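Local coordinates for protein yahD a copper inducible hydrolase (Lactococcus lactis subsp. lactis, PDB 3OG9) that is copper-inducible, adopts the alpha/beta-hydrolase fold, probably works as a hydrolase, and binds D-malate in its pocket, at residues L20-T25 with N58-L63; E72-E77 with M136-F141; M119-K124 with G173-S178; V152-A157 with K166-L171. One frame throughout, in Å; residues are numbered along the deposited sequence. Where two conformers were deposited one is given.

Contact 1. Residues L20-T25 with N58-L63; sequences LLLHST and NRYFKL. With MLT (D-malate), chain C.
With CG set between its own backbone N and carbonyl carbon (chi1 62°), H23 turns its ring onto Y60, whose CG stands anti to the carbonyl carbon, and the two form an offset stack with centroids 4.6 Å apart. The stack lies where strand 19-22 of the alpha/beta-hydrolase sheet runs out into the loop that meets the malate pocket, and it illustrates how a buried polar pair is fixed in rotation. Y60 CE2 sits above the centre of the imidazole, while H23 ND1 donates in the ring plane to S24 O at 2.8 Å, nearly straight at 170°; H23 NE2 pairs with the backbone N of G50. The phenol oxygen is also gripped twice, since H23 N donates to Y60 OH at 3.2 Å and I48 O takes a further bond from it.

Farther out, T25 and R59 run side by side, R59 CG 3.7 Å from T25 CG2. A bend at chi3 (52°) turns the guanidinium back, so that NE and NH2 both donate side-on to F61 O, the R59 NE bond measuring 2.8 Å. L63 CG covers one guanidinium face, and R59 NH2 stands over the rim of the F61 ring. A leucine in place of R59 would probably leave the malate carboxylate without its positive mate and F61 O without either of these donors. R59 NH1 and NH2 each reach malate O1 at 2.8 Å, and T25 OG1 donates to malate O5 at 2.7 Å.

Contact 2. Residues E72-E77 with M136-F141; sequences ENFDLE and MQLEDF. With MLT (D-malate), chain C.
The F74 ring meets L138 over one face; at the CD2-CE2 edge the backbone O atoms of Q137 and L138 lie near its plane, and the hydroxyl O3 of D-malate lies near the plane on the other side, at CE1. L138 CD2 stands 3.8 Å from the ring centroid, 25° off the normal, a CH-pi contact displaced toward the rim. This is pocket lining in an alpha/beta hydrolase, built from the turn leading into helix 76-97 and the irregular loop after strand 129-133.

M136 adds a Met-aromatic contact: the two side chains come from opposite directions, and SD sits oblique to the ring, 3.9 Å from F74 CZ. With CG between the backbone N and the carbonyl carbon (chi1 69°) and the chain extended at chi2, the sulfur reaches the ring; the bend at chi3 turns only the methyl CE. The sulfur also lies 3.9 Å from malate C2, touching ring and ligand at once.

Beyond the pocket the contact becomes mainly aliphatic. L76, in the first turn of helix 76-97, rests its CD2 3.9 Å from E139 CB, while the E139 carboxylate turns to N118 of helix 111-121 and R122 just past it. Between F74 and L76, D75 holds the N-cap position of the helix, its OD1 accepting from S78 N. At the ligand end, F74 CE1 comes within 3.4 Å of malate O3.

Contact 3. Residues M119-K124 with G173-S178; sequences MFLRGK and GDLEDS
This is a small apolar helix-to-helix contact, made where helix 111-121 and helix 165-177 near their C-terminal ends, on one side of the central sheet of the alpha/beta-hydrolase fold. It buries 170 Å² between the two segments, and two leucines, L121 and L175, supply most of it. They cross at about a right angle, branch against branch, with L121 CD2 3.8 Å from L175 CD2. In both leucines CG is anti to the carbonyl carbon, the common helical setting, which on L121 leaves both methyls facing the neighbouring helix.

The same L175 CD2 is shared with F120, which it meets at the ring edge, near the plane, 4.2 Å from F120 CD2. L121 CD1 also touches the aliphatic start of D174, 4.2 Å from D174 CB. The D174 carboxylate looks elsewhere, its OD1 accepting from Q137 NE2. Beneath the pair both helices touch strand 151-156, F120 on V152 and L175 on L154.

Just past L121, helix 111-121 closes in a Schellman motif: K124 N bonds back to M119 O at 2.8 Å and G123 N to F120 O at 3.1 Å, with G123 at positive phi (69°). The charged residues there take no part in the contact: R122 forms a salt bridge with E139, and K124 with D80 and D84. With methyl groups and a ring edge doing the touching, cohesion here probably rests on van der Waals fit and the exclusion of water, while the polar ends find their partners outside the pair.

Contact 4. Residues V152-A157 with K166-L171; sequences VFLSYA and KNFGDL
Strand 152-156 runs nearly antiparallel to helix 166-171, at 174°, with the axes 10.8 Å apart at closest approach, and F168 fills the interval. Its CG lies anti to the backbone N (chi1 -168°), and the ring projects from the helix toward the strand. Y156 lies along one face: its CB stands 3.7 Å from the F168 centroid, 15° off the normal, a CH-pi contact over the face, offset toward the rim. Beyond CB the two rings continue into an offset stack, their centroids 4.7 Å apart, with Y156 CD1 3.6 Å from F168 CG.

The pair belongs to a beta-alpha-beta crossover of strand 151-156, helix 165-177 and strand 181-186, in which alternate strand residues face the helix. L154 therefore points the same way as Y156, and its CB meets the F168 edge in plane, 3.7 Å from F168 CZ. S155, in between, turns its side chain away, the OG bonding to E197 and to H134 N. An alanine at F168 would probably open a gap between helix and strand, taking from the Y156 ring its stacking partner and from L154 its edge contact. One helical turn on, L171 CD2 approaches L154 CD1 at 4.3 Å.

Overall arrangement
All four contacts are largely buried, yet their chemistry changes with place. Contact 1, nearest the chain centre, is polar and aromatic; contact 2 mixes apolar and ring-edge touches, and both meet the same malate. The loop 58-63 also packs on 72-77, K62 O probably accepting from D75 N. Contacts 3 and 4, farther from the ligand, are apolar and share helix 165-177, whose L175 also lies on L154. Polar links tie the pocket wall to these helices: E139 with R122 as a salt bridge, and probable hydrogen bonds from Q137 to D174 and N167. Contact 1 meets the ligand with hydrogen bonds, contact 2 with ring and sulfur contacts; contacts 3 and 4 rest on apolar packing.

Contact 1. Residues L20-T25 with N58-L63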
# COMPACT_ATOMS: atom_id res chain seq x y z
N LEU A 20 -6.44 -3.39 5.08
CA LEU A 20 -6.74 -3.33 3.63
C LEU A 20 -5.52 -3.86 2.87
O LEU A 20 -4.45 -3.28 2.98
CB LEU A 20 -7.00 -1.88 3.17
CG LEU A 20 -7.24 -1.70 1.65
CD1 LEU A 20 -8.58 -2.35 1.27
CD2 LEU A 20 -7.19 -0.22 1.16
N LEU A 21 -5.67 -4.95 2.12
CA LEU A 21 -4.52 -5.53 1.42
C LEU A 21 -4.53 -5.15 -0.04
O LEU A 21 -5.57 -5.22 -0.70
CB LEU A 21 -4.54 -7.08 1.53
CG LEU A 21 -4.80 -7.66 2.90
CD1 LEU A 21 -4.63 -9.18 2.82
CD2 LEU A 21 -3.92 -7.02 4.04
N LEU A 22 -3.35 -4.78 -0.54
CA LEU A 22 -3.20 -4.38 -1.92
C LEU A 22 -2.03 -5.14 -2.50
O LEU A 22 -0.93 -5.09 -1.96
CB LEU A 22 -3.02 -2.86 -2.01
CG LEU A 22 -4.17 -2.05 -1.40
CD1 LEU A 22 -3.79 -0.61 -1.25
CD2 LEU A 22 -5.44 -2.19 -2.27
N HIS A 23 -2.30 -5.86 -3.58
CA HIS A 23 -1.34 -6.79 -4.22
C HIS A 23 -0.30 -6.13 -5.14
O HIS A 23 -0.45 -4.96 -5.50
CB HIS A 23 -2.12 -7.89 -5.00
CG HIS A 23 -2.96 -7.35 -6.13
ND1 HIS A 23 -2.42 -6.91 -7.32
CD2 HIS A 23 -4.30 -7.17 -6.23
CE1 HIS A 23 -3.39 -6.49 -8.11
NE2 HIS A 23 -4.54 -6.65 -7.48
N SER A 24 0.75 -6.88 -5.49
CA SER A 24 1.75 -6.39 -6.44
C SER A 24 1.26 -6.61 -7.86
O SER A 24 0.22 -7.20 -8.09
CB SER A 24 3.07 -7.18 -6.27
OG SER A 24 2.81 -8.56 -6.55
N THR A 25 2.05 -6.16 -8.84
CA THR A 25 1.73 -6.41 -10.24
C THR A 25 1.67 -7.90 -10.46
O THR A 25 2.59 -8.64 -10.08
CB THR A 25 2.80 -5.79 -11.17
OG1 THR A 25 2.81 -4.37 -10.99
CG2 THR A 25 2.49 -6.08 -12.64
N ASN A 58 -2.67 -8.41 -13.46
CA ASN A 58 -3.46 -7.54 -12.58
C ASN A 58 -2.62 -6.37 -12.08
O ASN A 58 -1.48 -6.58 -11.69
CB ASN A 58 -3.99 -8.33 -11.37
CG ASN A 58 -5.00 -9.39 -11.76
OD1 ASN A 58 -5.66 -9.28 -12.79
ND2 ASN A 58 -5.16 -10.39 -10.91
N ARG A 59 -3.19 -5.16 -12.09
CA ARG A 59 -2.51 -3.93 -11.61
C ARG A 59 -3.55 -2.94 -11.12
O ARG A 59 -4.73 -3.05 -11.48
CB ARG A 59 -1.72 -3.24 -12.74
CG ARG A 59 -0.37 -3.84 -13.11
CD ARG A 59 0.31 -2.99 -14.20
NE ARG A 59 0.34 -1.61 -13.77
CZ ARG A 59 1.29 -1.08 -13.00
NH1 ARG A 59 2.33 -1.80 -12.61
NH2 ARG A 59 1.20 0.19 -12.62
N TYR A 60 -3.12 -1.95 -10.34
CA TYR A 60 -4.04 -0.89 -9.89
C TYR A 60 -4.18 0.30 -10.82
O TYR A 60 -5.16 1.04 -10.72
CB TYR A 60 -3.66 -0.40 -8.49
CG TYR A 60 -4.00 -1.43 -7.46
CD1 TYR A 60 -5.30 -1.56 -6.97
CD2 TYR A 60 -3.01 -2.36 -7.04
CE1 TYR A 60 -5.61 -2.55 -6.04
CE2 TYR A 60 -3.33 -3.35 -6.11
CZ TYR A 60 -4.61 -3.43 -5.61
OH TYR A 60 -4.91 -4.42 -4.69
N PHE A 61 -3.23 0.50 -11.72
CA PHE A 61 -3.30 1.64 -12.66
C PHE A 61 -2.40 1.34 -13.85
O PHE A 61 -1.57 0.44 -13.79
CB PHE A 61 -2.93 2.99 -11.97
CG PHE A 61 -1.50 3.07 -11.55
CD1 PHE A 61 -0.52 3.50 -12.45
CD2 PHE A 61 -1.11 2.64 -10.29
CE1 PHE A 61 0.83 3.54 -12.10
CE2 PHE A 61 0.26 2.67 -9.92
CZ PHE A 61 1.23 3.14 -10.84
N LYS A 62 -2.62 2.05 -14.95
CA LYS A 62 -1.94 1.73 -16.21
C LYS A 62 -0.51 2.24 -16.26
O LYS A 62 -0.17 3.23 -15.60
CB LYS A 62 -2.73 2.35 -17.37
CG LYS A 62 -4.05 1.65 -17.63
CD LYS A 62 -4.94 2.51 -18.53
CE LYS A 62 -4.77 2.17 -20.00
NZ LYS A 62 -3.50 2.65 -20.59
N LEU A 63 0.32 1.55 -17.05
CA LEU A 63 1.65 1.99 -17.42
C LEU A 63 1.56 2.63 -18.79
O LEU A 63 0.51 2.52 -19.46
CB LEU A 63 2.61 0.80 -17.50
CG LEU A 63 2.88 0.13 -16.13
CD1 LEU A 63 3.78 -1.08 -16.27
CD2 LEU A 63 3.44 1.15 -15.10
C1 MLT C . 4.18 0.31 -10.06
O1 MLT C . 3.59 0.20 -11.17
O2 MLT C . 3.53 0.58 -9.02
C2 MLT C . 5.68 0.15 -9.98
O3 MLT C . 6.26 -0.06 -11.26
C3 MLT C . 6.08 -0.97 -9.02
C4 MLT C . 5.68 -2.34 -9.50
O4 MLT C . 6.46 -3.29 -9.25
O5 MLT C . 4.61 -2.60 -10.11

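Contact 2. Residues E72-E77 with M136-F141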
# COMPACT_ATOMS: atom_id res chain seq x y z
N GLU A 72 8.15 8.21 -15.50
CA GLU A 72 7.61 8.47 -16.83
C GLU A 72 6.70 7.35 -17.35
O GLU A 72 5.89 7.59 -18.24
CB GLU A 72 8.72 8.75 -17.88
CG GLU A 72 9.54 10.04 -17.61
CD GLU A 72 10.67 9.82 -16.57
OE1 GLU A 72 10.86 8.67 -16.10
OE2 GLU A 72 11.37 10.82 -16.22
N ASN A 73 6.84 6.14 -16.80
CA ASN A 73 5.96 5.04 -17.21
C ASN A 73 4.62 4.97 -16.48
O ASN A 73 3.78 4.15 -16.82
CB ASN A 73 6.68 3.68 -17.08
CG ASN A 73 6.09 2.62 -18.00
OD1 ASN A 73 5.43 2.93 -18.99
ND2 ASN A 73 6.31 1.36 -17.67
N PHE A 74 4.41 5.83 -15.47
CA PHE A 74 3.17 5.74 -14.68
C PHE A 74 2.13 6.67 -15.30
O PHE A 74 2.36 7.89 -15.42
CB PHE A 74 3.44 6.09 -13.21
CG PHE A 74 4.54 5.28 -12.57
CD1 PHE A 74 4.71 3.93 -12.87
CD2 PHE A 74 5.36 5.85 -11.58
CE1 PHE A 74 5.73 3.17 -12.24
CE2 PHE A 74 6.38 5.11 -10.96
CZ PHE A 74 6.57 3.77 -11.29
N ASP A 75 1.01 6.10 -15.71
CA ASP A 75 -0.11 6.90 -16.25
C ASP A 75 -0.89 7.60 -15.11
O ASP A 75 -1.73 7.01 -14.41
CB ASP A 75 -0.99 6.02 -17.13
CG ASP A 75 -2.16 6.77 -17.75
OD1 ASP A 75 -2.48 7.88 -17.27
OD2 ASP A 75 -2.78 6.21 -18.69
N LEU A 76 -0.57 8.87 -14.92
CA LEU A 76 -1.11 9.64 -13.81
C LEU A 76 -2.60 9.90 -13.92
O LEU A 76 -3.29 10.00 -12.89
CB LEU A 76 -0.32 10.94 -13.60
CG LEU A 76 1.18 10.73 -13.37
CD1 LEU A 76 1.87 12.07 -13.15
CD2 LEU A 76 1.50 9.75 -12.22
N GLU A 77 -3.13 10.00 -15.14
CA GLU A 77 -4.59 10.08 -15.29
C GLU A 77 -5.27 8.80 -14.79
O GLU A 77 -6.27 8.87 -14.06
CB GLU A 77 -4.99 10.42 -16.72
CG GLU A 77 -4.82 11.92 -17.04
CD GLU A 77 -5.42 12.35 -18.39
OE1 GLU A 77 -6.15 11.56 -19.03
OE2 GLU A 77 -5.15 13.50 -18.80
N MET A 136 7.37 3.02 -3.53
CA MET A 136 8.10 4.10 -4.17
C MET A 136 7.20 5.29 -4.36
O MET A 136 5.99 5.19 -4.22
CB MET A 136 8.61 3.62 -5.53
CG MET A 136 7.50 3.39 -6.60
SD MET A 136 8.15 2.43 -7.97
CE MET A 136 9.52 3.43 -8.43
N GLN A 137 7.81 6.43 -4.71
CA GLN A 137 7.04 7.60 -5.12
C GLN A 137 6.53 7.44 -6.57
O GLN A 137 7.32 7.18 -7.47
CB GLN A 137 7.91 8.86 -4.97
CG GLN A 137 7.15 10.13 -5.27
CD GLN A 137 8.03 11.31 -5.45
OE1 GLN A 137 8.84 11.37 -6.39
NE2 GLN A 137 7.89 12.29 -4.56
N LEU A 138 5.23 7.62 -6.80
CA LEU A 138 4.64 7.58 -8.15
C LEU A 138 4.65 8.95 -8.89
O LEU A 138 4.76 8.99 -10.11
CB LEU A 138 3.19 7.07 -8.05
CG LEU A 138 3.09 5.64 -7.54
CD1 LEU A 138 1.65 5.24 -7.57
CD2 LEU A 138 3.97 4.70 -8.42
N GLU A 139 4.51 10.03 -8.13
CA GLU A 139 4.44 11.37 -8.69
C GLU A 139 4.92 12.41 -7.66
O GLU A 139 4.86 12.18 -6.44
CB GLU A 139 3.00 11.68 -9.16
CG GLU A 139 1.95 11.32 -8.11
CD GLU A 139 0.59 12.00 -8.32
OE1 GLU A 139 0.50 12.86 -9.26
OE2 GLU A 139 -0.35 11.67 -7.53
N ASP A 140 5.39 13.54 -8.16
CA ASP A 140 5.73 14.66 -7.28
C ASP A 140 4.58 15.67 -7.38
O ASP A 140 4.12 15.98 -8.49
CB ASP A 140 7.06 15.29 -7.74
CG ASP A 140 7.64 16.26 -6.71
OD1 ASP A 140 7.15 16.31 -5.55
OD2 ASP A 140 8.59 16.99 -7.06
N PHE A 141 4.09 16.14 -6.24
CA PHE A 141 2.99 17.11 -6.18
C PHE A 141 3.01 17.89 -4.87
O PHE A 141 3.81 17.59 -4.00
CB PHE A 141 1.62 16.41 -6.36
CG PHE A 141 1.35 15.31 -5.36
CD1 PHE A 141 0.52 15.54 -4.26
CD2 PHE A 141 1.92 14.04 -5.52
CE1 PHE A 141 0.26 14.53 -3.33
CE2 PHE A 141 1.66 13.01 -4.59
CZ PHE A 141 0.85 13.26 -3.50
C1 MLT C . 4.18 0.31 -10.06
O1 MLT C . 3.59 0.20 -11.17
O2 MLT C . 3.53 0.58 -9.02
C2 MLT C . 5.68 0.15 -9.98
O3 MLT C . 6.26 -0.06 -11.26
C3 MLT C . 6.08 -0.97 -9.02
C4 MLT C . 5.68 -2.34 -9.50
O4 MLT C . 6.46 -3.29 -9.25
O5 MLT C . 4.61 -2.60 -10.11

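Contact 3. Residues M119-K124 with G173-S178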
# COMPACT_ATOMS: atom_id res chain seq x y z
N MET A 119 -2.60 7.42 -2.22
CA MET A 119 -3.90 7.78 -1.64
C MET A 119 -3.76 8.52 -0.30
O MET A 119 -4.48 9.49 -0.04
CB MET A 119 -4.75 6.54 -1.43
CG MET A 119 -5.33 6.04 -2.77
SD MET A 119 -6.44 4.63 -2.62
CE MET A 119 -5.46 3.50 -1.65
N PHE A 120 -2.82 8.05 0.51
CA PHE A 120 -2.57 8.59 1.86
C PHE A 120 -2.05 10.02 1.70
O PHE A 120 -2.56 10.97 2.34
CB PHE A 120 -1.49 7.73 2.50
CG PHE A 120 -1.34 7.89 3.98
CD1 PHE A 120 -2.45 7.88 4.82
CD2 PHE A 120 -0.08 7.99 4.55
CE1 PHE A 120 -2.32 7.99 6.22
CE2 PHE A 120 0.07 8.09 5.94
CZ PHE A 120 -1.07 8.08 6.78
N LEU A 121 -1.04 10.16 0.84
CA LEU A 121 -0.38 11.46 0.62
C LEU A 121 -1.28 12.48 -0.10
O LEU A 121 -1.13 13.69 0.09
CB LEU A 121 0.93 11.25 -0.15
CG LEU A 121 2.08 10.72 0.70
CD1 LEU A 121 3.20 10.19 -0.16
CD2 LEU A 121 2.60 11.81 1.62
N ARG A 122 -2.21 11.98 -0.92
CA ARG A 122 -3.17 12.83 -1.60
C ARG A 122 -4.36 13.14 -0.71
O ARG A 122 -5.23 13.91 -1.12
CB ARG A 122 -3.69 12.13 -2.87
CG ARG A 122 -2.72 12.15 -4.07
CD ARG A 122 -2.75 13.50 -4.73
NE ARG A 122 -1.99 13.61 -5.97
CZ ARG A 122 -1.96 14.71 -6.70
NH1 ARG A 122 -2.64 15.78 -6.31
NH2 ARG A 122 -1.25 14.77 -7.82
N GLY A 123 -4.44 12.50 0.47
CA GLY A 123 -5.58 12.67 1.39
C GLY A 123 -6.91 12.08 0.91
O GLY A 123 -7.98 12.55 1.29
N LYS A 124 -6.84 11.04 0.08
CA LYS A 124 -8.05 10.40 -0.42
C LYS A 124 -8.61 9.36 0.57
O LYS A 124 -9.83 9.12 0.59
CB LYS A 124 -7.83 9.77 -1.79
CG LYS A 124 -7.46 10.72 -2.93
CD LYS A 124 -7.55 9.93 -4.27
CE LYS A 124 -7.24 10.82 -5.46
NZ LYS A 124 -7.62 10.24 -6.81
N GLY A 173 10.86 11.47 2.21
CA GLY A 173 10.80 12.93 2.36
C GLY A 173 9.37 13.45 2.31
O GLY A 173 8.98 14.28 3.13
N ASP A 174 8.58 13.00 1.33
CA ASP A 174 7.17 13.42 1.27
C ASP A 174 6.42 13.03 2.53
O ASP A 174 5.68 13.83 3.08
CB ASP A 174 6.44 12.85 0.04
CG ASP A 174 6.87 13.54 -1.28
OD1 ASP A 174 6.47 13.05 -2.36
OD2 ASP A 174 7.58 14.57 -1.24
N LEU A 175 6.61 11.79 2.99
CA LEU A 175 5.97 11.36 4.26
C LEU A 175 6.44 12.16 5.49
O LEU A 175 5.63 12.56 6.33
CB LEU A 175 6.20 9.87 4.49
CG LEU A 175 5.45 8.98 3.47
CD1 LEU A 175 6.06 7.57 3.45
CD2 LEU A 175 3.96 8.95 3.74
N GLU A 176 7.74 12.37 5.60
CA GLU A 176 8.28 13.10 6.76
C GLU A 176 7.91 14.59 6.72
O GLU A 176 7.61 15.20 7.76
CB GLU A 176 9.77 12.88 6.87
CG GLU A 176 10.01 11.52 7.48
CD GLU A 176 11.46 11.12 7.54
OE1 GLU A 176 12.29 11.73 6.82
OE2 GLU A 176 11.74 10.16 8.32
N ASP A 177 7.91 15.16 5.53
CA ASP A 177 7.39 16.52 5.36
C ASP A 177 5.93 16.69 5.78
O ASP A 177 5.53 17.78 6.21
CB ASP A 177 7.57 17.01 3.93
CG ASP A 177 9.05 17.22 3.57
OD1 ASP A 177 9.97 17.08 4.44
OD2 ASP A 177 9.28 17.53 2.38
N SER A 178 5.15 15.62 5.66
CA SER A 178 3.74 15.62 6.10
C SER A 178 3.62 15.38 7.60
O SER A 178 2.55 15.57 8.19
CB SER A 178 2.93 14.56 5.32
OG SER A 178 3.37 13.25 5.62

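Contact 4. Residues V152-A157 with K166-L171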
# COMPACT_ATOMS: atom_id res chain seq x y z
N VAL A 152 4.13 4.81 9.90
CA VAL A 152 4.19 4.17 8.59
C VAL A 152 5.46 3.31 8.56
O VAL A 152 6.53 3.77 8.99
CB VAL A 152 4.25 5.24 7.43
CG1 VAL A 152 4.62 4.57 6.08
CG2 VAL A 152 2.88 5.95 7.30
N PHE A 153 5.33 2.07 8.08
CA PHE A 153 6.48 1.13 7.93
C PHE A 153 6.79 0.99 6.43
O PHE A 153 5.85 0.80 5.64
CB PHE A 153 6.05 -0.26 8.47
CG PHE A 153 7.13 -1.34 8.31
CD1 PHE A 153 7.98 -1.65 9.36
CD2 PHE A 153 7.23 -2.07 7.14
CE1 PHE A 153 8.96 -2.66 9.23
CE2 PHE A 153 8.21 -3.09 6.97
CZ PHE A 153 9.08 -3.36 8.02
N LEU A 154 8.07 1.13 6.05
CA LEU A 154 8.50 1.01 4.67
C LEU A 154 9.67 0.07 4.59
O LEU A 154 10.61 0.17 5.40
CB LEU A 154 8.99 2.36 4.09
CG LEU A 154 8.04 3.54 4.15
CD1 LEU A 154 8.76 4.84 3.73
CD2 LEU A 154 6.81 3.33 3.27
N SER A 155 9.65 -0.80 3.59
CA SER A 155 10.89 -1.57 3.31
C SER A 155 11.53 -1.07 2.03
O SER A 155 10.84 -0.55 1.16
CB SER A 155 10.60 -3.05 3.19
OG SER A 155 9.85 -3.33 2.02
N TYR A 156 12.85 -1.30 1.91
CA TYR A 156 13.59 -0.92 0.74
C TYR A 156 14.75 -1.93 0.61
O TYR A 156 15.27 -2.39 1.63
CB TYR A 156 14.11 0.51 0.96
CG TYR A 156 15.14 0.96 -0.01
CD1 TYR A 156 14.78 1.30 -1.33
CD2 TYR A 156 16.49 1.03 0.36
CE1 TYR A 156 15.75 1.71 -2.25
CE2 TYR A 156 17.46 1.45 -0.55
CZ TYR A 156 17.09 1.79 -1.84
OH TYR A 156 18.06 2.19 -2.75
N ALA A 157 15.13 -2.30 -0.61
CA ALA A 157 16.41 -3.01 -0.78
C ALA A 157 17.34 -2.19 -1.68
O ALA A 157 16.89 -1.65 -2.67
CB ALA A 157 16.19 -4.41 -1.37
N LYS A 166 17.11 7.48 -5.16
CA LYS A 166 16.61 8.86 -5.11
C LYS A 166 15.11 8.85 -4.97
O LYS A 166 14.54 9.65 -4.23
CB LYS A 166 17.02 9.67 -6.36
CG LYS A 166 16.41 11.12 -6.39
CD LYS A 166 17.29 12.13 -7.13
CE LYS A 166 17.15 12.03 -8.64
NZ LYS A 166 18.24 12.82 -9.33
N ASN A 167 14.47 7.96 -5.71
CA ASN A 167 13.02 7.84 -5.64
C ASN A 167 12.56 7.48 -4.23
O ASN A 167 11.64 8.12 -3.69
CB ASN A 167 12.48 6.82 -6.65
CG ASN A 167 10.95 6.71 -6.57
OD1 ASN A 167 10.41 6.40 -5.50
ND2 ASN A 167 10.27 7.03 -7.65
N PHE A 168 13.15 6.44 -3.64
CA PHE A 168 12.82 6.11 -2.25
C PHE A 168 13.08 7.26 -1.25
O PHE A 168 12.27 7.49 -0.37
CB PHE A 168 13.48 4.80 -1.81
CG PHE A 168 12.94 4.25 -0.49
CD1 PHE A 168 11.65 3.69 -0.42
CD2 PHE A 168 13.72 4.32 0.68
CE1 PHE A 168 11.13 3.20 0.81
CE2 PHE A 168 13.22 3.84 1.93
CZ PHE A 168 11.92 3.29 2.00
N GLY A 169 14.18 8.01 -1.44
CA GLY A 169 14.42 9.26 -0.67
C GLY A 169 13.31 10.30 -0.77
O GLY A 169 12.98 11.01 0.21
N ASP A 170 12.75 10.43 -1.97
CA ASP A 170 11.62 11.35 -2.19
C ASP A 170 10.35 10.86 -1.51
O ASP A 170 9.60 11.67 -0.96
CB ASP A 170 11.37 11.62 -3.69
CG ASP A 170 12.34 12.66 -4.29
OD1 ASP A 170 12.79 13.63 -3.59
OD2 ASP A 170 12.65 12.54 -5.50
N LEU A 171 10.09 9.56 -1.57
CA LEU A 171 8.95 9.01 -0.84
C LEU A 171 9.06 9.25 0.68
O LEU A 171 8.10 9.68 1.31
CB LEU A 171 8.81 7.50 -1.12
CG LEU A 171 7.75 6.80 -0.25
CD1 LEU A 171 6.34 7.29 -0.65
CD2 LEU A 171 7.89 5.28 -0.43